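Local coordinates for replication protein B (Plasmid RSF1010, PDB 3H20) that synthesises primers on single-stranded DNA as the primase of the plasmid's replication and, in its mobilisation-protein form, probably takes part in conjugative transfer, at residues 20-25 against 42-47; 32-37 against 141-146; 49-54 against 59-64. All coordinates share one frame; numbering follows the deposited sequence.

Interaction 1: residues 20-25 against 42-47; sequences ERFDIG and AEVLQN
The guanidinium of Arg21 meets the carboxylate of Glu43 obliquely, the two planes 83° apart, and two water molecules lie in the guanidinium plane at its edge. One water accepts from Arg21 NH1 at 2.8 Å and donates to Glu43 OE2; the other accepts from Arg21 NH2 at 2.6 Å and donates to Glu43 OE1. The direct salt bridge is long, 3.6 Å from Arg21 NH2 to Glu43 OE1, so the waters carry the hydrogen bonding between the charged groups. Each group has a further partner: Arg21 NE pairs with Glu38, and Glu43 OE1 accepts from the backbone N of Ser40.

Beneath this polar bridge, Val44 sets its two methyls against Ile24. With CG1 anti to the backbone N (chi1 180°), Val44 CG1 goes to Ile24 CD1 at 4.0 Å, while Val44 CG2 turns to Ile24 CG1 and obliquely toward the Phe22 ring, 4.4 Å from Phe22 CD1. The short helix 41-46 thus packs on strand 21-28 within the RepB primase N-terminal domain, the axes of 21-25 and 42-46 being 9.1 Å apart at 39°. Chemically, the contact is a buried apolar seam bordered by a hydrated ion pair, whose direct electrostatic attraction is probably moderated by the intervening water.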
loop_
_atom_site.group_PDB
_atom_site.type_symbol
_atom_site.label_atom_id
_atom_site.label_comp_id
_atom_site.label_asym_id
_atom_site.label_seq_id
_atom_site.Cartn_x
_atom_site.Cartn_y
_atom_site.Cartn_z
ATOM N N GLU A 20 -10.509 -17.155 -17.355
ATOM C CA GLU A 20 -10.968 -16.857 -18.711
ATOM C C GLU A 20 -10.043 -15.857 -19.404
ATOM O O GLU A 20 -9.773 -15.989 -20.603
ATOM C CB GLU A 20 -12.410 -16.338 -18.705
ATOM C CG GLU A 20 -13.436 -17.353 -18.194
ATOM C CD GLU A 20 -13.677 -18.515 -19.157
ATOM O OE1 GLU A 20 -13.193 -18.470 -20.320
ATOM O OE2 GLU A 20 -14.370 -19.477 -18.753
ATOM N N ARG A 21 -9.564 -14.859 -18.657
ATOM C CA ARG A 21 -8.704 -13.813 -19.235
ATOM C C ARG A 21 -7.475 -13.519 -18.359
ATOM O O ARG A 21 -7.539 -13.627 -17.124
ATOM C CB ARG A 21 -9.500 -12.528 -19.498
ATOM C CG ARG A 21 -10.675 -12.688 -20.485
ATOM C CD ARG A 21 -11.316 -11.347 -20.861
ATOM N NE ARG A 21 -10.494 -10.567 -21.787
ATOM C CZ ARG A 21 -10.478 -10.721 -23.111
ATOM N NH1 ARG A 21 -11.246 -11.632 -23.703
ATOM N NH2 ARG A 21 -9.691 -9.952 -23.847
ATOM N N PHE A 22 -6.377 -13.134 -19.015
ATOM C CA PHE A 22 -5.071 -12.938 -18.381
ATOM C C PHE A 22 -4.443 -11.615 -18.842
ATOM O O PHE A 22 -4.673 -11.176 -19.977
ATOM C CB PHE A 22 -4.105 -14.063 -18.802
ATOM C CG PHE A 22 -4.549 -15.462 -18.397
ATOM C CD1 PHE A 22 -5.369 -16.219 -19.232
ATOM C CD2 PHE A 22 -4.125 -16.013 -17.190
ATOM C CE1 PHE A 22 -5.771 -17.510 -18.868
ATOM C CE2 PHE A 22 -4.523 -17.303 -16.803
ATOM C CZ PHE A 22 -5.349 -18.054 -17.657
ATOM N N ASP A 23 -3.637 -11.002 -17.978
ATOM C CA ASP A 23 -2.710 -9.960 -18.404
ATOM C C ASP A 23 -1.387 -10.638 -18.714
ATOM O O ASP A 23 -0.888 -11.425 -17.905
ATOM C CB ASP A 23 -2.474 -8.925 -17.300
ATOM C CG ASP A 23 -3.701 -8.122 -16.986
ATOM O OD1 ASP A 23 -4.488 -7.840 -17.926
ATOM O OD2 ASP A 23 -3.870 -7.770 -15.801
ATOM N N ILE A 24 -0.838 -10.351 -19.888
ATOM C CA ILE A 24 0.504 -10.798 -20.238
ATOM C C ILE A 24 1.413 -9.571 -20.233
ATOM O O ILE A 24 1.110 -8.558 -20.865
ATOM C CB ILE A 24 0.562 -11.498 -21.628
ATOM C CG1 ILE A 24 -0.250 -12.807 -21.641
ATOM C CG2 ILE A 24 2.020 -11.733 -22.080
ATOM C CD1 ILE A 24 0.269 -13.926 -20.711
ATOM N N GLY A 25 2.515 -9.657 -19.497
ATOM C CA GLY A 25 3.488 -8.562 -19.454
ATOM C C GLY A 25 4.782 -8.943 -20.154
ATOM O O GLY A 25 5.293 -10.057 -20.003
ATOM N N ALA A 42 -7.150 -18.483 -25.232
ATOM C CA ALA A 42 -7.009 -18.747 -26.670
ATOM C C ALA A 42 -6.116 -17.712 -27.358
ATOM O O ALA A 42 -5.314 -18.058 -28.253
ATOM C CB ALA A 42 -8.396 -18.797 -27.344
ATOM N N GLU A 43 -6.261 -16.448 -26.951
ATOM C CA GLU A 43 -5.455 -15.355 -27.499
ATOM C C GLU A 43 -3.986 -15.408 -27.035
ATOM O O GLU A 43 -3.090 -15.049 -27.801
ATOM C CB GLU A 43 -6.093 -13.979 -27.211
ATOM C CG GLU A 43 -7.446 -13.756 -27.899
ATOM C CD GLU A 43 -8.186 -12.501 -27.422
ATOM O OE1 GLU A 43 -7.985 -12.066 -26.271
ATOM O OE2 GLU A 43 -8.989 -11.960 -28.206
ATOM N N VAL A 44 -3.740 -15.859 -25.803
ATOM C CA VAL A 44 -2.366 -16.053 -25.301
ATOM C C VAL A 44 -1.640 -17.072 -26.198
ATOM O O VAL A 44 -0.534 -16.816 -26.679
ATOM C CB VAL A 44 -2.328 -16.528 -23.822
ATOM C CG1 VAL A 44 -0.878 -16.720 -23.346
ATOM C CG2 VAL A 44 -3.062 -15.526 -22.894
ATOM N N LEU A 45 -2.290 -18.209 -26.440
ATOM C CA LEU A 45 -1.754 -19.237 -27.332
ATOM C C LEU A 45 -1.576 -18.750 -28.772
ATOM O O LEU A 45 -0.563 -19.057 -29.422
ATOM C CB LEU A 45 -2.621 -20.514 -27.246
ATOM C CG LEU A 45 -2.448 -21.268 -25.903
ATOM C CD1 LEU A 45 -3.536 -22.316 -25.654
ATOM C CD2 LEU A 45 -1.075 -21.941 -25.819
ATOM N N GLN A 46 -2.541 -17.965 -29.264
ATOM C CA GLN A 46 -2.478 -17.373 -30.607
ATOM C C GLN A 46 -1.264 -16.457 -30.767
ATOM O O GLN A 46 -0.742 -16.281 -31.875
ATOM C CB GLN A 46 -3.750 -16.555 -30.866
ATOM C CG GLN A 46 -4.028 -16.211 -32.309
ATOM C CD GLN A 46 -5.235 -15.287 -32.482
ATOM O OE1 GLN A 46 -5.896 -14.917 -31.513
ATOM N NE2 GLN A 46 -5.527 -14.925 -33.724
ATOM N N ASN A 47 -0.837 -15.856 -29.660
ATOM C CA ASN A 47 0.274 -14.891 -29.676
ATOM C C ASN A 47 1.633 -15.484 -29.289
ATOM O O ASN A 47 2.612 -14.761 -29.118
ATOM C CB ASN A 47 -0.068 -13.687 -28.788
ATOM C CG ASN A 47 -0.962 -12.689 -29.490
ATOM O OD1 ASN A 47 -0.503 -11.921 -30.332
ATOM N ND2 ASN A 47 -2.253 -12.704 -29.162
HETATM O O HOH W 1 -11.238 -11.419 -26.466
HETATM O O HOH W 2 -8.584 -9.425 -26.126
#

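Interaction 2: residues 32-37 against 141-146; sequences GQMMNR and RHYGRL. With DPO (diphosphate), chain E.
Tyr143, with the most surface buried in this contact, turns its hydroxyl to Asn36: ND2 of Asn36 donates to Tyr143 OH over 3.0 Å. The N-H...O angle of 167° makes the bond nearly straight, and the acceptor lies in the amide plane. Amide and ring are turned just 17° from one another, yet they do not stack, because Asn36 ND2 comes in at the ring's edge and stands 3.5 Å from Tyr143 CE2. CG of Asn36 lies beside the backbone N and anti to the carbonyl carbon (chi1 -49°), the setting from which ND2 reaches the phenol oxygen.

Met34 supplies the apolar part. Its chain bends at chi2, and the terminal CE of Met34 arrives obliquely beside the tyrosine, 4.1 Å from Tyr143 CE2.

The antiparallel four-stranded sheet here is ordered 34-40, 21-28, 59-65, 144-145. The contact runs from edge strand 34-40, across the intervening pair, to the residue that leads into edge strand 144-145, and side chains alone make it: the nearest CA atoms, those of Asn36 and Tyr143, remain 10.8 Å apart. Tyr143 also makes a cation-pi contact with Arg64 of strand 59-65.

Two residues on from Tyr143, Arg145 lines the diphosphate pocket. NH1 of Arg145 donates to the ligand's O4 over 3.0 Å, while the ligand's O3 lies in the guanidinium plane at its edge.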
loop_
_atom_site.group_PDB
_atom_site.type_symbol
_atom_site.label_atom_id
_atom_site.label_comp_id
_atom_site.label_asym_id
_atom_site.label_seq_id
_atom_site.Cartn_x
_atom_site.Cartn_y
_atom_site.Cartn_z
ATOM N N GLY A 32 14.377 -1.648 -20.049
ATOM C CA GLY A 32 13.380 -1.323 -19.045
ATOM C C GLY A 32 11.976 -1.278 -19.616
ATOM O O GLY A 32 10.998 -1.167 -18.876
ATOM N N GLN A 33 11.877 -1.364 -20.938
ATOM C CA GLN A 33 10.633 -1.058 -21.635
ATOM C C GLN A 33 9.565 -2.106 -21.343
ATOM O O GLN A 33 9.864 -3.293 -21.217
ATOM C CB GLN A 33 10.874 -0.958 -23.142
ATOM C CG GLN A 33 9.637 -0.590 -23.946
ATOM C CD GLN A 33 9.923 -0.461 -25.429
ATOM O OE1 GLN A 33 11.063 -0.605 -25.868
ATOM N NE2 GLN A 33 8.884 -0.190 -26.210
ATOM N N MET A 34 8.318 -1.658 -21.236
ATOM C CA MET A 34 7.239 -2.508 -20.747
ATOM C C MET A 34 6.048 -2.489 -21.701
ATOM O O MET A 34 5.691 -1.443 -22.242
ATOM C CB MET A 34 6.800 -2.068 -19.349
ATOM C CG MET A 34 5.775 -2.985 -18.702
ATOM S SD MET A 34 6.534 -4.379 -17.847
ATOM C CE MET A 34 5.134 -5.488 -17.699
ATOM N N MET A 35 5.438 -3.653 -21.901
ATOM C CA MET A 35 4.155 -3.737 -22.589
ATOM C C MET A 35 3.229 -4.638 -21.771
ATOM O O MET A 35 3.678 -5.613 -21.158
ATOM C CB MET A 35 4.304 -4.313 -24.001
ATOM C CG MET A 35 5.145 -3.503 -24.958
ATOM S SD MET A 35 5.373 -4.405 -26.497
ATOM C CE MET A 35 6.748 -3.512 -27.207
ATOM N N ASN A 36 1.945 -4.296 -21.752
ATOM C CA ASN A 36 0.927 -5.113 -21.096
ATOM C C ASN A 36 -0.257 -5.323 -22.035
ATOM O O ASN A 36 -0.787 -4.357 -22.587
ATOM C CB ASN A 36 0.439 -4.456 -19.802
ATOM C CG ASN A 36 1.578 -4.003 -18.898
ATOM O OD1 ASN A 36 2.115 -2.896 -19.047
ATOM N ND2 ASN A 36 1.939 -4.851 -17.950
ATOM N N ARG A 37 -0.656 -6.580 -22.228
ATOM C CA ARG A 37 -1.843 -6.898 -23.031
ATOM C C ARG A 37 -2.813 -7.771 -22.243
ATOM O O ARG A 37 -2.388 -8.603 -21.450
ATOM C CB ARG A 37 -1.466 -7.625 -24.333
ATOM C CG ARG A 37 -0.268 -7.064 -25.123
ATOM C CD ARG A 37 -0.434 -5.618 -25.541
ATOM N NE ARG A 37 -1.660 -5.366 -26.294
ATOM C CZ ARG A 37 -2.114 -4.152 -26.587
ATOM N NH1 ARG A 37 -1.448 -3.075 -26.189
ATOM N NH2 ARG A 37 -3.240 -4.008 -27.276
ATOM N N ARG A 141 -2.315 -8.108 -7.318
ATOM C CA ARG A 141 -2.080 -7.871 -8.747
ATOM C C ARG A 141 -0.629 -8.113 -9.204
ATOM O O ARG A 141 -0.183 -7.547 -10.201
ATOM C CB ARG A 141 -2.520 -6.448 -9.114
ATOM C CG ARG A 141 -4.031 -6.213 -9.033
ATOM C CD ARG A 141 -4.755 -6.821 -10.236
ATOM N NE ARG A 141 -4.606 -6.009 -11.442
ATOM C CZ ARG A 141 -4.579 -6.502 -12.680
ATOM N NH1 ARG A 141 -4.681 -7.810 -12.878
ATOM N NH2 ARG A 141 -4.441 -5.686 -13.724
ATOM N N HIS A 142 0.105 -8.960 -8.494
ATOM C CA HIS A 142 1.515 -9.141 -8.831
ATOM C C HIS A 142 1.691 -10.126 -9.972
ATOM O O HIS A 142 0.987 -11.132 -10.048
ATOM C CB HIS A 142 2.343 -9.577 -7.628
ATOM C CG HIS A 142 3.805 -9.296 -7.786
ATOM N ND1 HIS A 142 4.363 -8.070 -7.488
ATOM C CD2 HIS A 142 4.817 -10.074 -8.237
ATOM C CE1 HIS A 142 5.660 -8.108 -7.742
ATOM N NE2 HIS A 142 5.961 -9.314 -8.194
ATOM N N TYR A 143 2.633 -9.815 -10.857
ATOM C CA TYR A 143 2.947 -10.666 -12.002
ATOM C C TYR A 143 3.788 -11.866 -11.557
ATOM O O TYR A 143 4.738 -11.711 -10.784
ATOM C CB TYR A 143 3.722 -9.866 -13.057
ATOM C CG TYR A 143 2.889 -9.229 -14.151
ATOM C CD1 TYR A 143 2.080 -10.001 -14.977
ATOM C CD2 TYR A 143 2.944 -7.856 -14.385
ATOM C CE1 TYR A 143 1.328 -9.430 -16.001
ATOM C CE2 TYR A 143 2.195 -7.269 -15.414
ATOM C CZ TYR A 143 1.386 -8.071 -16.213
ATOM O OH TYR A 143 0.653 -7.500 -17.241
ATOM N N GLY A 144 3.433 -13.049 -12.045
ATOM C CA GLY A 144 4.344 -14.179 -12.042
ATOM C C GLY A 144 4.952 -14.439 -13.405
ATOM O O GLY A 144 4.625 -13.762 -14.380
ATOM N N ARG A 145 5.842 -15.424 -13.473
ATOM C CA ARG A 145 6.467 -15.805 -14.734
ATOM C C ARG A 145 5.592 -16.785 -15.508
ATOM O O ARG A 145 4.946 -17.654 -14.922
ATOM C CB ARG A 145 7.847 -16.417 -14.484
ATOM C CG ARG A 145 8.862 -15.444 -13.906
ATOM C CD ARG A 145 9.214 -14.354 -14.906
ATOM N NE ARG A 145 10.497 -13.727 -14.605
ATOM C CZ ARG A 145 11.519 -13.672 -15.453
ATOM N NH1 ARG A 145 12.651 -13.081 -15.092
ATOM N NH2 ARG A 145 11.411 -14.206 -16.661
ATOM N N LEU A 146 5.576 -16.639 -16.830
ATOM C CA LEU A 146 4.945 -17.623 -17.702
ATOM C C LEU A 146 5.951 -18.670 -18.169
ATOM O O LEU A 146 7.015 -18.333 -18.690
ATOM C CB LEU A 146 4.302 -16.937 -18.908
ATOM C CG LEU A 146 3.572 -17.847 -19.897
ATOM C CD1 LEU A 146 2.292 -18.393 -19.281
ATOM C CD2 LEU A 146 3.275 -17.108 -21.191
HETATM P P1 DPO E . 11.426 -11.194 -11.727
HETATM O O1 DPO E . 11.931 -10.676 -10.287
HETATM O O2 DPO E . 11.296 -10.000 -12.640
HETATM O O3 DPO E . 10.227 -12.091 -11.506
HETATM O O4 DPO E . 12.678 -12.085 -12.235
HETATM P P2 DPO E . 13.330 -13.267 -11.344
HETATM O O5 DPO E . 13.969 -12.558 -10.172
HETATM O O6 DPO E . 12.153 -14.157 -10.998
HETATM O O7 DPO E . 14.337 -13.902 -12.267
#

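Interaction 3: residues 49-54 against 59-64; sequences PWLKRM and NDVYIR. With DPO (diphosphate), chain E.
A helix-to-strand connection joins helix 48-56 to strand 59-65 of the RepB primase N-terminal domain, and the same strand carries Tyr62 of the diphosphate pocket. Asn59, at the start of the strand, addresses the helix twice through one acceptor. Its backbone N donates to Met54 O over 3.1 Å, and its side-chain ND2 donates to the same Met54 O over 2.8 Å at an N-H...O angle of 162°. Both donors approach from one face of the carbonyl plane; ND2 stands 37° above that plane, while the acceptor is almost exactly in the amide plane of Asn59.

The Met54 side chain runs beside Asn59, Met54 CB lying 4.0 Å from Asn59 ND2. Within the helix, Met54 CG sits 3.5 Å over one face of the Trp50 ring, offset toward its rim. Further along, Val61 points toward the helix, and Val61 CG1 is 4.4 Å from Leu51 CD2.

On the strand's ligand-binding side, Tyr62 OH donates to diphosphate O2 over 2.6 Å, with O3 lying in the ring plane at its edge. The ND2 bond restrains the rotation of the Asn59 amide, and the backbone N bond adds a second tie to the same oxygen, so the start of the pocket-bearing strand is held to the helix by hydrogen bonding and side-chain packing together.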
loop_
_atom_site.group_PDB
_atom_site.type_symbol
_atom_site.label_atom_id
_atom_site.label_comp_id
_atom_site.label_asym_id
_atom_site.label_seq_id
_atom_site.Cartn_x
_atom_site.Cartn_y
_atom_site.Cartn_z
ATOM N N PRO A 49 3.896 -17.158 -31.070
ATOM C CA PRO A 49 4.998 -16.761 -31.952
ATOM C C PRO A 49 5.554 -15.376 -31.602
ATOM O O PRO A 49 6.763 -15.210 -31.537
ATOM C CB PRO A 49 4.344 -16.740 -33.342
ATOM C CG PRO A 49 3.271 -17.766 -33.255
ATOM C CD PRO A 49 2.703 -17.552 -31.848
ATOM N N TRP A 50 4.680 -14.394 -31.374
ATOM C CA TRP A 50 5.152 -13.046 -31.036
ATOM C C TRP A 50 5.918 -13.031 -29.700
ATOM O O TRP A 50 6.966 -12.389 -29.595
ATOM C CB TRP A 50 4.004 -12.033 -31.022
ATOM C CG TRP A 50 4.457 -10.637 -30.719
ATOM C CD1 TRP A 50 5.280 -9.852 -31.479
ATOM C CD2 TRP A 50 4.132 -9.868 -29.558
ATOM N NE1 TRP A 50 5.477 -8.640 -30.866
ATOM C CE2 TRP A 50 4.780 -8.621 -29.688
ATOM C CE3 TRP A 50 3.353 -10.115 -28.416
ATOM C CZ2 TRP A 50 4.678 -7.615 -28.717
ATOM C CZ3 TRP A 50 3.247 -9.109 -27.449
ATOM C CH2 TRP A 50 3.908 -7.878 -27.610
ATOM N N LEU A 51 5.393 -13.736 -28.695
ATOM C CA LEU A 51 6.036 -13.813 -27.370
ATOM C C LEU A 51 7.427 -14.449 -27.437
ATOM O O LEU A 51 8.353 -13.979 -26.778
ATOM C CB LEU A 51 5.152 -14.566 -26.349
ATOM C CG LEU A 51 3.776 -13.948 -26.006
ATOM C CD1 LEU A 51 2.987 -14.898 -25.106
ATOM C CD2 LEU A 51 3.904 -12.571 -25.351
ATOM N N LYS A 52 7.575 -15.512 -28.231
ATOM C CA LYS A 52 8.907 -16.096 -28.469
ATOM C C LYS A 52 9.864 -15.126 -29.167
ATOM O O LYS A 52 11.041 -15.071 -28.825
ATOM C CB LYS A 52 8.813 -17.362 -29.309
ATOM C CG LYS A 52 8.124 -18.515 -28.630
ATOM C CD LYS A 52 7.518 -19.393 -29.693
ATOM C CE LYS A 52 8.261 -20.684 -29.826
ATOM N NZ LYS A 52 7.590 -21.712 -28.990
ATOM N N ARG A 53 9.365 -14.385 -30.153
ATOM C CA ARG A 53 10.171 -13.346 -30.829
ATOM C C ARG A 53 10.688 -12.339 -29.799
ATOM O O ARG A 53 11.891 -12.059 -29.729
ATOM C CB ARG A 53 9.348 -12.644 -31.924
ATOM C CG ARG A 53 10.013 -11.387 -32.554
ATOM C CD ARG A 53 9.197 -10.857 -33.739
ATOM N NE ARG A 53 9.813 -9.693 -34.382
ATOM C CZ ARG A 53 10.747 -9.760 -35.327
ATOM N NH1 ARG A 53 11.186 -10.941 -35.748
ATOM N NH2 ARG A 53 11.246 -8.644 -35.853
ATOM N N MET A 54 9.769 -11.819 -28.987
ATOM C CA MET A 54 10.099 -10.829 -27.962
ATOM C C MET A 54 11.105 -11.368 -26.930
ATOM O O MET A 54 12.043 -10.655 -26.540
ATOM C CB MET A 54 8.816 -10.326 -27.278
ATOM C CG MET A 54 7.902 -9.456 -28.173
ATOM S SD MET A 54 8.665 -7.887 -28.654
ATOM C CE MET A 54 9.278 -8.239 -30.290
ATOM N N ASN A 59 13.383 -9.881 -23.894
ATOM C CA ASN A 59 12.226 -9.606 -23.025
ATOM C C ASN A 59 11.845 -10.774 -22.098
ATOM O O ASN A 59 11.770 -11.928 -22.547
ATOM C CB ASN A 59 11.000 -9.222 -23.877
ATOM C CG ASN A 59 11.173 -7.891 -24.606
ATOM O OD1 ASN A 59 10.881 -6.827 -24.055
ATOM N ND2 ASN A 59 11.646 -7.947 -25.845
ATOM N N ASP A 60 11.592 -10.479 -20.820
ATOM C CA ASP A 60 10.953 -11.450 -19.919
ATOM C C ASP A 60 9.430 -11.433 -20.112
ATOM O O ASP A 60 8.855 -10.388 -20.457
ATOM C CB ASP A 60 11.318 -11.178 -18.453
ATOM C CG ASP A 60 12.777 -11.478 -18.151
ATOM O OD1 ASP A 60 13.143 -12.673 -18.096
ATOM O OD2 ASP A 60 13.546 -10.524 -17.953
ATOM N N VAL A 61 8.804 -12.594 -19.921
ATOM C CA VAL A 61 7.372 -12.788 -20.158
ATOM C C VAL A 61 6.663 -13.139 -18.842
ATOM O O VAL A 61 6.993 -14.138 -18.184
ATOM C CB VAL A 61 7.099 -13.895 -21.222
ATOM C CG1 VAL A 61 5.600 -13.964 -21.587
ATOM C CG2 VAL A 61 7.957 -13.669 -22.488
ATOM N N TYR A 62 5.675 -12.322 -18.486
ATOM C CA TYR A 62 4.987 -12.405 -17.202
ATOM C C TYR A 62 3.488 -12.626 -17.393
ATOM O O TYR A 62 2.935 -12.337 -18.465
ATOM C CB TYR A 62 5.191 -11.117 -16.405
ATOM C CG TYR A 62 6.632 -10.794 -16.058
ATOM C CD1 TYR A 62 7.223 -11.302 -14.900
ATOM C CD2 TYR A 62 7.391 -9.973 -16.878
ATOM C CE1 TYR A 62 8.552 -10.995 -14.570
ATOM C CE2 TYR A 62 8.713 -9.666 -16.562
ATOM C CZ TYR A 62 9.284 -10.179 -15.408
ATOM O OH TYR A 62 10.595 -9.869 -15.112
ATOM N N ILE A 63 2.831 -13.133 -16.349
ATOM C CA ILE A 63 1.407 -13.499 -16.436
ATOM C C ILE A 63 0.706 -13.329 -15.085
ATOM O O ILE A 63 1.303 -13.552 -14.015
ATOM C CB ILE A 63 1.182 -14.951 -17.023
ATOM C CG1 ILE A 63 -0.312 -15.212 -17.284
ATOM C CG2 ILE A 63 1.745 -16.048 -16.079
ATOM C CD1 ILE A 63 -0.618 -16.552 -17.951
ATOM N N ARG A 64 -0.543 -12.879 -15.151
ATOM C CA ARG A 64 -1.432 -12.834 -13.992
ATOM C C ARG A 64 -2.870 -12.886 -14.508
ATOM O O ARG A 64 -3.111 -12.598 -15.691
ATOM C CB ARG A 64 -1.205 -11.560 -13.159
ATOM C CG ARG A 64 -1.545 -10.251 -13.887
ATOM C CD ARG A 64 -1.209 -9.006 -13.066
ATOM N NE ARG A 64 -1.523 -7.795 -13.822
ATOM C CZ ARG A 64 -1.039 -6.580 -13.581
ATOM N NH1 ARG A 64 -0.205 -6.359 -12.570
ATOM N NH2 ARG A 64 -1.398 -5.563 -14.363
HETATM P P1 DPO E . 11.426 -11.194 -11.727
HETATM O O1 DPO E . 11.931 -10.676 -10.287
HETATM O O2 DPO E . 11.296 -10.000 -12.640
HETATM O O3 DPO E . 10.227 -12.091 -11.506
HETATM O O4 DPO E . 12.678 -12.085 -12.235
HETATM P P2 DPO E . 13.330 -13.267 -11.344
HETATM O O5 DPO E . 13.969 -12.558 -10.172
HETATM O O6 DPO E . 12.153 -14.157 -10.998
HETATM O O7 DPO E . 14.337 -13.902 -12.267
#

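All three interactions meet on one antiparallel sheet, with centres 9 to 12 Å apart. Interactions 1 and 3 join its strands to successive helices, while interaction 2 reaches across it from strand 34-40 to Tyr143, just ahead of strand 144-145. Asp23 connects all three: its OD2 forms salt bridges with Arg141 NH2 of interaction 2 at 3.0 Å and with Arg64 NE of interaction 3 at 3.1 Å. Interactions 2 and 3 both reach the diphosphate, supplying Arg145 and Tyr62, with Asn151 and Lys153 completing the pocket. The Arg145 NH2 to Asp60 OD1 salt bridge, 2.7 Å, is consistent with second-shell positioning of that arginine. Interaction 1 lies farther off, the Ile24 side chain about 13 Å from the ligand.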